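Local structure of putative cell adhesion protein (Bacteroides fragilis, 4H40) at residues L68-Y76 with T106-Y115; V275-L286 with V303-W314. The protein is probably a fimbrillin-like pilus subunit that takes part in cell adhesion. All blocks are in the same frame, centred on the assembly; numbering follows the deposited sequence.

Contact 1 (L68-Y76 with T106-Y115); sequences LLEEYSKAY and TPLYMKAGTY
Tyr72 lies across the chain at Met110 and Lys111, and its ring is the hub of this contact. CG of the selenomethionine Met110 sits over the centre of one ring face, 3.6 Å from the centroid of the Tyr72 ring and almost on its normal. SE lies over that face too, nearer CD2, a Met-aromatic contact; CG of Glu71 comes over the rim of the opposite face. With CG of Tyr72 anti to its carbonyl carbon (chi1 -69°), the ring reaches over residue 110 to put its hydroxyl at the next peptide, where Lys111 N donates to Tyr72 OH at 2.9 Å in a fairly straight bond (161°). The edge of the Tyr72 ring points at the face of Tyr115, CE2 of Tyr72 3.9 Å from CE1 of Tyr115, in an offset edge-to-face pair with the planes at 81°. Tyr115 OH in turn donates to Lys111 O from well above the carbonyl plane, so both tyrosine hydroxyls hold the backbone of one residue. The Leu69 methyl CD1 meets the edge of the Tyr115 ring, 3.7 Å from CE1. Farther along, Lys74 and Leu108 run past each other in opposite directions, the lysine bent at chi2 and chi3 to bring NZ within 3.0 Å of Thr106 O; Glu93 makes a long, weak ion pair with the same amine. Tyr76 OH comes up to Leu108 CB at about a right angle. Around this, strand 56-62 lies between strands 74-79 and 113-121 and pairs with both; its Val61 touches Tyr72 and its Leu59 touches Leu108. Strand 108-110 instead pairs with strand 14-19 of another sheet, whose Ile16 touches Met110.

Contact 2 (V275-L286 with V303-W314); sequences VNGNPTQYQMLL and VKISNGVTVLTW
The Met284 side chain lies over one face of the Trp314 indole: CG of this selenomethionine stands on the normal of the six-membered ring of Trp314, 3.4 Å from its centroid, and SE lies over the five-membered ring on the same face, 4.2 Å from that centroid, a Met-aromatic contact. The two side chains run past each other in opposite directions, and the methyl CE, turned at chi3 (41°), comes near Trp314 NE1, with Leu286 CD2 beside the same nitrogen. Two residues back along each strand, Leu312 CB lies over one face of the Tyr282 ring, toward its rim, 3.7 Å from CD1 of Tyr282. With CG anti to the carbonyl carbon (chi1 -51°), that ring carries its hydroxyl onward to Thr310, and Tyr282 OH and Thr310 OG1 share a 2.7 Å hydrogen bond, so the buried phenol has a polar partner. Val303 CG1 packs against the same hydroxyl, 3.7 Å from Tyr282 OH, and meets CG2 of Val275 tip to tip at 3.8 Å. In the second shell, Val194 touches both valines, Ala301 backs Leu312, and Tyr299 touches Met284 and Leu286. A type I' turn at Val275-Asn278 joins strands 266-275 and 278-287; within it Asn276 bonds to His195, Thr196 and Gly193, while Thr280 OG1 bonds to Leu273 O. Residues 311-314 pair with an antiparallel strand of the second subunit, extending that sheet across the interface, and Asn322 of the second subunit bonds to Gln281 N. The axes of strand segments 278-286 and 310-314, from separate sheets, approach to 8.0 Å with their directions 32° apart; their inward side chains form the face-to-face packing of a beta sandwich, consistent with the transthyretin-like fold of fimbrillin-like proteins.

The two contacts lie on opposite sides of the chain's centre, 54 Å apart between centres, with nearest atoms about 34 Å apart. Contact 2 joins strands of two facing sheets; contact 1 joins the edge strand 108-110 to strand 74-79 of another sheet, and also meets strand 113-121 of that same sheet. Contact 2 is the buried one: apolar and aromatic side chains pack between sheets, with one hydroxyl pair as the hydrogen bond across its segments. Contact 1 is only partly buried and includes loop, its aromatic cluster supplemented by bonds from a backbone N-H and a lysine amine. Contact 2 adjoins the second subunit, whereas contact 1 is untouched by it.

Contact 1 (L68-Y76 with T106-Y115)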
loop_
_atom_site.group_PDB
_atom_site.type_symbol
_atom_site.label_atom_id
_atom_site.label_comp_id
_atom_site.label_asym_id
_atom_site.label_seq_id
_atom_site.Cartn_x
_atom_site.Cartn_y
_atom_site.Cartn_z
ATOM N N LEU B 68 -33.192 5.864 -30.697
ATOM C CA LEU B 68 -33.426 7.019 -29.829
ATOM C C LEU B 68 -34.674 7.830 -30.210
ATOM O O LEU B 68 -34.885 8.160 -31.384
ATOM C CB LEU B 68 -32.188 7.933 -29.829
ATOM C CG LEU B 68 -32.137 9.064 -28.799
ATOM C CD1 LEU B 68 -32.258 8.540 -27.379
ATOM C CD2 LEU B 68 -30.858 9.862 -28.958
ATOM N N LEU B 69 -35.486 8.158 -29.190
ATOM C CA LEU B 69 -36.691 8.967 -29.349
ATOM C C LEU B 69 -36.525 10.247 -28.538
ATOM O O LEU B 69 -37.045 10.361 -27.425
ATOM C CB LEU B 69 -37.977 8.196 -28.952
ATOM C CG LEU B 69 -38.336 6.913 -29.734
ATOM C CD1 LEU B 69 -39.622 6.325 -29.232
ATOM C CD2 LEU B 69 -38.416 7.153 -31.231
ATOM N N GLU B 70 -35.769 11.207 -29.112
ATOM C CA GLU B 70 -35.436 12.518 -28.559
ATOM C C GLU B 70 -36.683 13.248 -27.983
ATOM O O GLU B 70 -36.572 13.932 -26.959
ATOM C CB GLU B 70 -34.779 13.357 -29.681
ATOM C CG GLU B 70 -34.259 14.725 -29.263
ATOM C CD GLU B 70 -35.260 15.871 -29.272
ATOM O OE1 GLU B 70 -36.172 15.871 -30.132
ATOM O OE2 GLU B 70 -35.117 16.783 -28.424
ATOM N N GLU B 71 -37.856 13.084 -28.637
ATOM C CA GLU B 71 -39.125 13.707 -28.240
ATOM C C GLU B 71 -39.599 13.244 -26.843
ATOM O O GLU B 71 -40.224 14.031 -26.127
ATOM C CB GLU B 71 -40.226 13.463 -29.296
ATOM C CG GLU B 71 -40.517 12.002 -29.632
ATOM C CD GLU B 71 -39.938 11.468 -30.933
ATOM O OE1 GLU B 71 -38.694 11.369 -31.046
ATOM O OE2 GLU B 71 -40.740 11.091 -31.819
ATOM N N TYR B 72 -39.282 11.992 -26.451
ATOM C CA TYR B 72 -39.707 11.465 -25.161
ATOM C C TYR B 72 -38.615 11.595 -24.085
ATOM O O TYR B 72 -38.762 11.026 -22.992
ATOM C CB TYR B 72 -40.173 10.008 -25.298
ATOM C CG TYR B 72 -41.458 9.804 -26.069
ATOM C CD1 TYR B 72 -42.444 10.790 -26.098
ATOM C CD2 TYR B 72 -41.716 8.605 -26.726
ATOM C CE1 TYR B 72 -43.634 10.604 -26.797
ATOM C CE2 TYR B 72 -42.908 8.402 -27.421
ATOM C CZ TYR B 72 -43.865 9.405 -27.450
ATOM O OH TYR B 72 -45.039 9.221 -28.130
ATOM N N SER B 73 -37.541 12.366 -24.370
ATOM C CA SER B 73 -36.471 12.598 -23.406
ATOM C C SER B 73 -37.012 13.520 -22.297
ATOM O O SER B 73 -37.563 14.581 -22.605
ATOM C CB SER B 73 -35.242 13.181 -24.094
ATOM O OG SER B 73 -34.066 12.883 -23.362
ATOM N N LYS B 74 -36.927 13.076 -21.020
ATOM C CA LYS B 74 -37.473 13.822 -19.876
ATOM C C LYS B 74 -36.543 13.787 -18.673
ATOM O O LYS B 74 -35.939 12.754 -18.396
ATOM C CB LYS B 74 -38.863 13.266 -19.474
ATOM C CG LYS B 74 -39.694 14.171 -18.549
ATOM C CD LYS B 74 -40.598 15.133 -19.300
ATOM C CE LYS B 74 -40.154 16.560 -19.131
ATOM N NZ LYS B 74 -41.056 17.499 -19.839
ATOM N N ALA B 75 -36.478 14.912 -17.939
ATOM C CA ALA B 75 -35.686 15.087 -16.729
ATOM C C ALA B 75 -36.592 15.207 -15.507
ATOM O O ALA B 75 -37.676 15.791 -15.596
ATOM C CB ALA B 75 -34.816 16.317 -16.859
ATOM N N TYR B 76 -36.161 14.640 -14.367
ATOM C CA TYR B 76 -36.955 14.671 -13.131
ATOM C C TYR B 76 -36.144 15.124 -11.934
ATOM O O TYR B 76 -34.940 14.890 -11.905
ATOM C CB TYR B 76 -37.556 13.290 -12.835
ATOM C CG TYR B 76 -38.600 12.867 -13.836
ATOM C CD1 TYR B 76 -38.243 12.202 -15.008
ATOM C CD2 TYR B 76 -39.951 13.105 -13.605
ATOM C CE1 TYR B 76 -39.204 11.808 -15.940
ATOM C CE2 TYR B 76 -40.921 12.725 -14.536
ATOM C CZ TYR B 76 -40.541 12.072 -15.702
ATOM O OH TYR B 76 -41.475 11.636 -16.609
ATOM N N THR B 106 -43.765 19.872 -16.605
ATOM C CA THR B 106 -44.549 19.413 -17.747
ATOM C C THR B 106 -44.492 17.876 -17.771
ATOM O O THR B 106 -43.403 17.316 -17.958
ATOM C CB THR B 106 -44.038 20.087 -19.042
ATOM O OG1 THR B 106 -44.085 21.510 -18.888
ATOM C CG2 THR B 106 -44.830 19.674 -20.285
ATOM N N PRO B 107 -45.639 17.179 -17.564
ATOM C CA PRO B 107 -45.603 15.702 -17.560
ATOM C C PRO B 107 -45.256 15.087 -18.911
ATOM O O PRO B 107 -45.586 15.656 -19.954
ATOM C CB PRO B 107 -47.015 15.282 -17.129
ATOM C CG PRO B 107 -47.826 16.489 -17.083
ATOM C CD PRO B 107 -46.999 17.701 -17.320
ATOM N N LEU B 108 -44.578 13.918 -18.874
ATOM C CA LEU B 108 -44.217 13.152 -20.061
ATOM C C LEU B 108 -45.419 12.338 -20.518
ATOM O O LEU B 108 -45.894 11.468 -19.782
ATOM C CB LEU B 108 -42.986 12.233 -19.815
ATOM C CG LEU B 108 -42.749 11.032 -20.773
ATOM C CD1 LEU B 108 -42.217 11.471 -22.129
ATOM C CD2 LEU B 108 -41.780 10.094 -20.183
ATOM N N TYR B 109 -45.918 12.647 -21.720
ATOM C CA TYR B 109 -46.995 11.914 -22.363
ATOM C C TYR B 109 -46.390 11.144 -23.532
ATOM O O TYR B 109 -45.613 11.705 -24.318
ATOM C CB TYR B 109 -48.134 12.836 -22.826
ATOM C CG TYR B 109 -48.909 13.490 -21.704
ATOM C CD1 TYR B 109 -48.528 14.731 -21.196
ATOM C CD2 TYR B 109 -50.062 12.907 -21.196
ATOM C CE1 TYR B 109 -49.267 15.364 -20.196
ATOM C CE2 TYR B 109 -50.805 13.527 -20.190
ATOM C CZ TYR B 109 -50.397 14.752 -19.682
ATOM O OH TYR B 109 -51.125 15.386 -18.699
HETATM N N MSE B 110 -46.714 9.847 -23.613
HETATM C CA MSE B 110 -46.216 8.943 -24.658
HETATM C C MSE B 110 -47.350 8.220 -25.389
HETATM O O MSE B 110 -48.400 7.962 -24.786
HETATM C CB MSE B 110 -45.260 7.901 -24.051
HETATM C CG MSE B 110 -43.957 8.496 -23.578
HETATM SE SE MSE B 110 -42.548 7.196 -23.439
HETATM C CE MSE B 110 -42.665 6.827 -21.627
ATOM N N LYS B 111 -47.133 7.862 -26.681
ATOM C CA LYS B 111 -48.139 7.060 -27.382
ATOM C C LYS B 111 -47.990 5.599 -26.943
ATOM O O LYS B 111 -46.958 5.233 -26.370
ATOM C CB LYS B 111 -48.166 7.182 -28.937
ATOM C CG LYS B 111 -46.934 7.574 -29.763
ATOM C CD LYS B 111 -47.394 7.950 -31.168
ATOM C CE LYS B 111 -46.413 8.798 -31.922
ATOM N NZ LYS B 111 -47.063 9.404 -33.108
ATOM N N ALA B 112 -49.022 4.777 -27.212
ATOM C CA ALA B 112 -49.039 3.350 -26.915
ATOM C C ALA B 112 -47.978 2.612 -27.747
ATOM O O ALA B 112 -47.688 2.989 -28.883
ATOM C CB ALA B 112 -50.420 2.781 -27.189
ATOM N N GLY B 113 -47.362 1.614 -27.132
ATOM C CA GLY B 113 -46.320 0.811 -27.761
ATOM C C GLY B 113 -45.275 0.300 -26.797
ATOM O O GLY B 113 -45.331 0.584 -25.598
ATOM N N THR B 114 -44.325 -0.476 -27.322
ATOM C CA THR B 114 -43.238 -1.035 -26.525
ATOM C C THR B 114 -42.015 -0.180 -26.759
ATOM O O THR B 114 -41.637 0.085 -27.904
ATOM C CB THR B 114 -43.014 -2.526 -26.821
ATOM O OG1 THR B 114 -44.265 -3.217 -26.714
ATOM C CG2 THR B 114 -41.995 -3.168 -25.875
ATOM N N TYR B 115 -41.414 0.255 -25.650
ATOM C CA TYR B 115 -40.251 1.131 -25.591
ATOM C C TYR B 115 -39.173 0.611 -24.638
ATOM O O TYR B 115 -39.488 0.020 -23.607
ATOM C CB TYR B 115 -40.674 2.538 -25.106
ATOM C CG TYR B 115 -41.769 3.187 -25.917
ATOM C CD1 TYR B 115 -41.470 3.969 -27.030
ATOM C CD2 TYR B 115 -43.107 3.039 -25.562
ATOM C CE1 TYR B 115 -42.481 4.568 -27.784
ATOM C CE2 TYR B 115 -44.125 3.629 -26.310
ATOM C CZ TYR B 115 -43.809 4.401 -27.417
ATOM O OH TYR B 115 -44.814 4.994 -28.146
#

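Contact 2 (V275-L286 with V303-W314)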
loop_
_atom_site.group_PDB
_atom_site.type_symbol
_atom_site.label_atom_id
_atom_site.label_comp_id
_atom_site.label_asym_id
_atom_site.label_seq_id
_atom_site.Cartn_x
_atom_site.Cartn_y
_atom_site.Cartn_z
ATOM N N VAL B 275 -1.549 23.007 8.079
ATOM C CA VAL B 275 -1.323 22.350 9.370
ATOM C C VAL B 275 -0.822 23.397 10.369
ATOM O O VAL B 275 0.176 24.059 10.117
ATOM C CB VAL B 275 -0.353 21.141 9.255
ATOM C CG1 VAL B 275 -0.234 20.406 10.581
ATOM C CG2 VAL B 275 -0.808 20.185 8.157
ATOM N N ASN B 276 -1.550 23.565 11.480
ATOM C CA ASN B 276 -1.259 24.529 12.541
ATOM C C ASN B 276 -0.927 25.927 11.984
ATOM O O ASN B 276 -0.013 26.595 12.477
ATOM C CB ASN B 276 -0.143 24.014 13.448
ATOM C CG ASN B 276 -0.504 22.781 14.229
ATOM O OD1 ASN B 276 -1.678 22.478 14.464
ATOM N ND2 ASN B 276 0.508 22.055 14.675
ATOM N N GLY B 277 -1.688 26.351 10.974
ATOM C CA GLY B 277 -1.557 27.653 10.325
ATOM C C GLY B 277 -0.504 27.774 9.242
ATOM O O GLY B 277 -0.443 28.805 8.574
ATOM N N ASN B 278 0.345 26.751 9.060
ATOM C CA ASN B 278 1.394 26.799 8.040
ATOM C C ASN B 278 1.032 25.928 6.828
ATOM O O ASN B 278 0.584 24.787 7.009
ATOM C CB ASN B 278 2.753 26.362 8.601
ATOM C CG ASN B 278 3.036 26.768 10.031
ATOM O OD1 ASN B 278 3.132 25.911 10.928
ATOM N ND2 ASN B 278 3.192 28.075 10.279
ATOM N N PRO B 279 1.251 26.428 5.585
ATOM C CA PRO B 279 0.958 25.606 4.396
ATOM C C PRO B 279 1.954 24.464 4.237
ATOM O O PRO B 279 3.163 24.660 4.423
ATOM C CB PRO B 279 1.082 26.602 3.234
ATOM C CG PRO B 279 1.108 27.958 3.864
ATOM C CD PRO B 279 1.774 27.743 5.186
ATOM N N THR B 280 1.436 23.256 3.951
ATOM C CA THR B 280 2.229 22.037 3.753
ATOM C C THR B 280 1.772 21.327 2.474
ATOM O O THR B 280 0.674 21.583 1.996
ATOM C CB THR B 280 2.107 21.080 4.961
ATOM O OG1 THR B 280 0.781 20.567 5.026
ATOM C CG2 THR B 280 2.485 21.715 6.286
ATOM N N GLN B 281 2.597 20.428 1.939
ATOM C CA GLN B 281 2.282 19.620 0.773
ATOM C C GLN B 281 2.897 18.216 0.979
ATOM O O GLN B 281 4.034 18.087 1.411
ATOM C CB GLN B 281 2.760 20.292 -0.525
ATOM C CG GLN B 281 2.357 19.564 -1.824
ATOM C CD GLN B 281 2.847 20.254 -3.077
ATOM O OE1 GLN B 281 4.045 20.469 -3.289
ATOM N NE2 GLN B 281 1.925 20.582 -3.963
ATOM N N TYR B 282 2.114 17.182 0.706
ATOM C CA TYR B 282 2.499 15.787 0.842
ATOM C C TYR B 282 2.155 15.052 -0.406
ATOM O O TYR B 282 1.073 15.242 -0.952
ATOM C CB TYR B 282 1.775 15.110 2.028
ATOM C CG TYR B 282 1.896 15.874 3.315
ATOM C CD1 TYR B 282 3.049 15.796 4.083
ATOM C CD2 TYR B 282 0.866 16.697 3.762
ATOM C CE1 TYR B 282 3.173 16.506 5.272
ATOM C CE2 TYR B 282 0.983 17.423 4.945
ATOM C CZ TYR B 282 2.147 17.334 5.690
ATOM O OH TYR B 282 2.280 18.038 6.862
ATOM N N GLN B 283 3.033 14.168 -0.833
ATOM C CA GLN B 283 2.775 13.390 -2.024
ATOM C C GLN B 283 2.687 11.904 -1.738
ATOM O O GLN B 283 3.611 11.330 -1.146
ATOM C CB GLN B 283 3.864 13.635 -3.072
ATOM C CG GLN B 283 3.724 12.726 -4.272
ATOM C CD GLN B 283 4.658 13.111 -5.354
ATOM O OE1 GLN B 283 4.231 13.558 -6.415
ATOM N NE2 GLN B 283 5.948 12.957 -5.099
HETATM N N MSE B 284 1.603 11.278 -2.220
HETATM C CA MSE B 284 1.424 9.840 -2.190
HETATM C C MSE B 284 1.646 9.327 -3.626
HETATM O O MSE B 284 0.868 9.707 -4.502
HETATM C CB MSE B 284 0.034 9.438 -1.684
HETATM C CG MSE B 284 -0.245 9.700 -0.226
HETATM SE SE MSE B 284 -2.215 9.563 0.158
HETATM C CE MSE B 284 -2.620 8.069 -0.903
ATOM N N LEU B 285 2.707 8.512 -3.896
ATOM C CA LEU B 285 2.862 7.931 -5.221
ATOM C C LEU B 285 2.312 6.533 -5.146
ATOM O O LEU B 285 2.760 5.762 -4.310
ATOM C CB LEU B 285 4.297 7.971 -5.717
ATOM C CG LEU B 285 4.690 9.274 -6.431
ATOM C CD1 LEU B 285 6.188 9.491 -6.356
ATOM C CD2 LEU B 285 4.254 9.276 -7.889
ATOM N N LEU B 286 1.256 6.251 -5.919
ATOM C CA LEU B 286 0.529 4.985 -5.909
ATOM C C LEU B 286 0.696 4.236 -7.219
ATOM O O LEU B 286 0.242 4.653 -8.290
ATOM C CB LEU B 286 -0.956 5.208 -5.594
ATOM C CG LEU B 286 -1.269 6.160 -4.416
ATOM C CD1 LEU B 286 -2.774 6.520 -4.356
ATOM C CD2 LEU B 286 -0.725 5.623 -3.107
ATOM N N VAL B 303 -1.766 13.235 9.804
ATOM C CA VAL B 303 -0.728 14.269 9.853
ATOM C C VAL B 303 -0.164 14.285 11.281
ATOM O O VAL B 303 -0.915 14.476 12.233
ATOM C CB VAL B 303 -1.236 15.660 9.396
ATOM C CG1 VAL B 303 -0.097 16.671 9.362
ATOM C CG2 VAL B 303 -1.873 15.569 8.028
ATOM N N LYS B 304 1.140 14.026 11.425
ATOM C CA LYS B 304 1.841 13.958 12.714
ATOM C C LYS B 304 2.979 14.948 12.787
ATOM O O LYS B 304 3.541 15.283 11.751
ATOM C CB LYS B 304 2.448 12.546 12.896
ATOM C CG LYS B 304 1.494 11.491 13.425
ATOM C CD LYS B 304 2.108 10.099 13.391
ATOM C CE LYS B 304 1.060 9.031 13.612
ATOM N NZ LYS B 304 1.553 7.664 13.286
ATOM N N ILE B 305 3.370 15.357 14.008
ATOM C CA ILE B 305 4.583 16.142 14.286
ATOM C C ILE B 305 5.554 15.184 14.999
ATOM O O ILE B 305 5.241 14.739 16.112
ATOM C CB ILE B 305 4.368 17.456 15.095
ATOM C CG1 ILE B 305 3.144 18.297 14.632
ATOM C CG2 ILE B 305 5.666 18.272 15.194
ATOM C CD1 ILE B 305 3.195 18.966 13.281
ATOM N N SER B 306 6.689 14.826 14.348
ATOM C CA SER B 306 7.690 13.915 14.922
ATOM C C SER B 306 8.614 14.632 15.913
ATOM O O SER B 306 8.835 14.140 17.033
ATOM C CB SER B 306 8.498 13.228 13.834
ATOM O OG SER B 306 7.778 12.102 13.362
ATOM N N ASN B 307 9.125 15.798 15.510
ATOM C CA ASN B 307 9.960 16.661 16.346
ATOM C C ASN B 307 9.440 18.078 16.149
ATOM O O ASN B 307 8.664 18.581 16.973
ATOM C CB ASN B 307 11.469 16.514 16.035
ATOM C CG ASN B 307 11.826 16.022 14.654
ATOM O OD1 ASN B 307 12.065 16.822 13.742
ATOM N ND2 ASN B 307 11.865 14.705 14.477
ATOM N N GLY B 308 9.819 18.659 15.016
ATOM C CA GLY B 308 9.371 19.961 14.543
ATOM C C GLY B 308 8.827 19.743 13.150
ATOM O O GLY B 308 8.021 20.533 12.637
ATOM N N VAL B 309 9.259 18.610 12.559
ATOM C CA VAL B 309 8.924 18.115 11.230
ATOM C C VAL B 309 7.490 17.516 11.206
ATOM O O VAL B 309 7.092 16.756 12.095
ATOM C CB VAL B 309 10.004 17.096 10.769
ATOM C CG1 VAL B 309 10.100 15.895 11.703
ATOM C CG2 VAL B 309 9.799 16.650 9.327
ATOM N N THR B 310 6.729 17.881 10.177
ATOM C CA THR B 310 5.377 17.375 9.971
ATOM C C THR B 310 5.446 16.218 8.950
ATOM O O THR B 310 6.084 16.362 7.909
ATOM C CB THR B 310 4.410 18.501 9.536
ATOM O OG1 THR B 310 4.544 18.731 8.138
ATOM C CG2 THR B 310 4.651 19.808 10.261
ATOM N N VAL B 311 4.803 15.083 9.254
ATOM C CA VAL B 311 4.744 13.932 8.345
ATOM C C VAL B 311 3.299 13.475 8.106
ATOM O O VAL B 311 2.420 13.687 8.941
ATOM C CB VAL B 311 5.616 12.714 8.757
ATOM C CG1 VAL B 311 7.069 12.978 8.462
ATOM C CG2 VAL B 311 5.419 12.304 10.209
ATOM N N LEU B 312 3.075 12.890 6.939
ATOM C CA LEU B 312 1.842 12.260 6.585
ATOM C C LEU B 312 2.106 10.772 6.533
ATOM O O LEU B 312 3.041 10.337 5.865
ATOM C CB LEU B 312 1.276 12.778 5.261
ATOM C CG LEU B 312 -0.139 12.298 4.981
ATOM C CD1 LEU B 312 -1.151 13.190 5.617
ATOM C CD2 LEU B 312 -0.403 12.156 3.530
ATOM N N THR B 313 1.341 10.008 7.302
ATOM C CA THR B 313 1.371 8.551 7.310
ATOM C C THR B 313 0.068 8.062 6.725
ATOM O O THR B 313 -0.986 8.565 7.114
ATOM C CB THR B 313 1.552 7.942 8.732
ATOM O OG1 THR B 313 0.366 8.165 9.484
ATOM C CG2 THR B 313 2.757 8.459 9.472
ATOM N N TRP B 314 0.101 7.061 5.868
ATOM C CA TRP B 314 -1.166 6.550 5.414
ATOM C C TRP B 314 -1.192 5.042 5.404
ATOM O O TRP B 314 -0.181 4.376 5.538
ATOM C CB TRP B 314 -1.628 7.133 4.069
ATOM C CG TRP B 314 -0.925 6.612 2.871
ATOM C CD1 TRP B 314 -1.366 5.648 2.011
ATOM C CD2 TRP B 314 0.298 7.109 2.330
ATOM N NE1 TRP B 314 -0.482 5.500 0.970
ATOM C CE2 TRP B 314 0.564 6.372 1.148
ATOM C CE3 TRP B 314 1.226 8.083 2.752
ATOM C CZ2 TRP B 314 1.725 6.586 0.372
ATOM C CZ3 TRP B 314 2.358 8.307 1.977
ATOM C CH2 TRP B 314 2.611 7.554 0.814
#